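Local coordinates for protein argonaute (Methanocaldococcus jannaschii, PDB 5G5S) that cleaves single-stranded DNA targets under the direction of short DNA guides and may defend the cell against invading genetic elements, at residues A[170-175]-A[441-446]. Sequence-based numbering, arbitrary orientation.
Sequences FVNRDK and NDYYEI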
loop_
_atom_site.group_PDB
_atom_site.type_symbol
_atom_site.label_atom_id
_atom_site.label_comp_id
_atom_site.label_asym_id
_atom_site.label_seq_id
_atom_site.Cartn_x
_atom_site.Cartn_y
_atom_site.Cartn_z
ATOM N N PHE A 170 21.796 -9.999 6.915
ATOM C CA PHE A 170 21.382 -8.635 6.642
ATOM C C PHE A 170 20.671 -8.037 7.852
ATOM O O PHE A 170 20.956 -6.892 8.223
ATOM C CB PHE A 170 20.522 -8.575 5.365
ATOM C CG PHE A 170 20.108 -7.179 4.988
ATOM C CD1 PHE A 170 20.992 -6.326 4.336
ATOM C CD2 PHE A 170 18.860 -6.687 5.346
ATOM C CE1 PHE A 170 20.619 -5.019 4.013
ATOM C CE2 PHE A 170 18.495 -5.380 5.032
ATOM C CZ PHE A 170 19.369 -4.559 4.353
ATOM N N VAL A 171 19.781 -8.831 8.491
ATOM C CA VAL A 171 19.015 -8.415 9.679
ATOM C C VAL A 171 19.821 -8.584 10.994
ATOM O O VAL A 171 19.242 -8.738 12.071
ATOM C CB VAL A 171 17.564 -8.993 9.726
ATOM C CG1 VAL A 171 16.759 -8.556 8.507
ATOM C CG2 VAL A 171 17.544 -10.518 9.877
ATOM N N ASN A 172 21.176 -8.537 10.879
ATOM C CA ASN A 172 22.176 -8.650 11.951
ATOM C C ASN A 172 21.927 -9.827 12.902
ATOM O O ASN A 172 22.166 -9.721 14.105
ATOM C CB ASN A 172 22.330 -7.309 12.698
ATOM C CG ASN A 172 22.992 -6.221 11.875
ATOM O OD1 ASN A 172 24.118 -6.375 11.358
ATOM N ND2 ASN A 172 22.313 -5.085 11.761
ATOM N N ARG A 173 21.451 -10.955 12.339
ATOM C CA ARG A 173 21.105 -12.181 13.050
ATOM C C ARG A 173 20.216 -11.937 14.296
ATOM O O ARG A 173 20.467 -12.496 15.370
ATOM C CB ARG A 173 22.343 -13.053 13.323
ATOM C CG ARG A 173 23.009 -13.564 12.043
ATOM C CD ARG A 173 24.007 -14.666 12.309
ATOM N NE ARG A 173 24.400 -15.350 11.077
ATOM C CZ ARG A 173 25.124 -16.466 11.032
ATOM N NH1 ARG A 173 25.546 -17.038 12.154
ATOM N NH2 ARG A 173 25.426 -17.020 9.867
ATOM N N ASP A 174 19.145 -11.117 14.116
ATOM C CA ASP A 174 18.169 -10.728 15.141
ATOM C C ASP A 174 16.745 -11.056 14.662
ATOM O O ASP A 174 16.303 -10.504 13.650
ATOM C CB ASP A 174 18.300 -9.216 15.434
ATOM C CG ASP A 174 17.779 -8.747 16.786
ATOM O OD1 ASP A 174 16.614 -9.071 17.125
ATOM O OD2 ASP A 174 18.512 -7.999 17.475
ATOM N N LYS A 175 16.023 -11.934 15.396
ATOM C CA LYS A 175 14.649 -12.355 15.072
ATOM C C LYS A 175 13.656 -11.187 15.032
ATOM O O LYS A 175 12.704 -11.213 14.246
ATOM C CB LYS A 175 14.162 -13.437 16.049
ATOM N N ASN A 441 17.538 1.881 11.955
ATOM C CA ASN A 441 16.341 2.671 12.317
ATOM C C ASN A 441 15.139 1.765 12.658
ATOM O O ASN A 441 14.238 2.186 13.376
ATOM C CB ASN A 441 15.956 3.646 11.196
ATOM C CG ASN A 441 16.670 4.977 11.218
ATOM O OD1 ASN A 441 17.071 5.497 12.272
ATOM N ND2 ASN A 441 16.792 5.589 10.045
ATOM N N ASP A 442 15.151 0.512 12.155
ATOM C CA ASP A 442 14.142 -0.508 12.425
ATOM C C ASP A 442 14.106 -0.906 13.906
ATOM O O ASP A 442 13.065 -1.364 14.375
ATOM C CB ASP A 442 14.338 -1.729 11.510
ATOM C CG ASP A 442 13.843 -1.520 10.083
ATOM O OD1 ASP A 442 12.842 -0.779 9.896
ATOM O OD2 ASP A 442 14.429 -2.123 9.159
ATOM N N TYR A 443 15.228 -0.694 14.648
ATOM C CA TYR A 443 15.310 -0.955 16.087
ATOM C C TYR A 443 14.383 -0.001 16.846
ATOM O O TYR A 443 13.828 -0.384 17.872
ATOM C CB TYR A 443 16.755 -0.855 16.609
ATOM C CG TYR A 443 17.632 -2.055 16.306
ATOM C CD1 TYR A 443 17.342 -3.310 16.836
ATOM C CD2 TYR A 443 18.801 -1.918 15.560
ATOM C CE1 TYR A 443 18.157 -4.412 16.579
ATOM C CE2 TYR A 443 19.633 -3.009 15.309
ATOM C CZ TYR A 443 19.311 -4.255 15.825
ATOM O OH TYR A 443 20.131 -5.334 15.578
ATOM N N TYR A 444 14.171 1.221 16.312
ATOM C CA TYR A 444 13.238 2.203 16.876
ATOM C C TYR A 444 11.802 1.717 16.714
ATOM O O TYR A 444 10.980 1.932 17.605
ATOM C CB TYR A 444 13.419 3.592 16.237
ATOM C CG TYR A 444 14.731 4.277 16.575
ATOM C CD1 TYR A 444 15.118 4.477 17.899
ATOM C CD2 TYR A 444 15.542 4.803 15.573
ATOM C CE1 TYR A 444 16.317 5.121 18.214
ATOM C CE2 TYR A 444 16.725 5.476 15.876
ATOM C CZ TYR A 444 17.115 5.618 17.197
ATOM O OH TYR A 444 18.279 6.271 17.503
ATOM N N GLU A 445 11.514 1.027 15.590
ATOM C CA GLU A 445 10.206 0.425 15.298
ATOM C C GLU A 445 10.002 -0.804 16.208
ATOM O O GLU A 445 8.876 -1.068 16.641
ATOM C CB GLU A 445 10.097 0.034 13.808
ATOM C CG GLU A 445 10.059 1.205 12.831
ATOM C CD GLU A 445 8.886 2.154 12.982
ATOM O OE1 GLU A 445 7.739 1.679 13.156
ATOM O OE2 GLU A 445 9.122 3.383 12.938
ATOM N N ILE A 446 11.106 -1.536 16.511
ATOM C CA ILE A 446 11.108 -2.680 17.439
ATOM C C ILE A 446 10.726 -2.168 18.825
ATOM O O ILE A 446 9.896 -2.786 19.488
ATOM C CB ILE A 446 12.462 -3.470 17.423
ATOM C CG1 ILE A 446 12.646 -4.262 16.111
ATOM C CG2 ILE A 446 12.657 -4.382 18.649
ATOM C CD1 ILE A 446 11.451 -5.155 15.717
#
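Tyr443, in the first turn of helix 442-452, brings the phenol end of its side chain up to Asn172 and Asp174 of the loop 170-175. The backbones stay well apart, CA of Tyr443 lying 10.2 Å from CA of Asp174, and the tyrosine side chain crosses rather more than half of that separation. Asp174 presents OD2 to one ring edge, near the ring plane, at 3.7 Å from CE1 of Tyr443. The same OD2 lies 3.6 Å from OH of Tyr443, too long for a hydrogen bond. The carboxylate is turned 67° from the ring. Asn172 touches through its aliphatic part, its CB lying 4.1 Å from OH of Tyr443. The loop joins two short helices of the PAZ domain: Asn172, with positive phi (48°), is the C-prime residue of the Schellman motif ending helix 167-170, and Asp174 is the N-cap of helix 175-179. The Mid domain meets PAZ here through a small surface contact, 107 Å² in all, away from the guide-binding and catalytic residues. OD1 of Asp174 accepts the backbone N of Ala176, while CG stands anti to the backbone N (chi1 -157°) and OD2 is left facing the tyrosine. Leu177 of helix 175-179 also touches Tyr443.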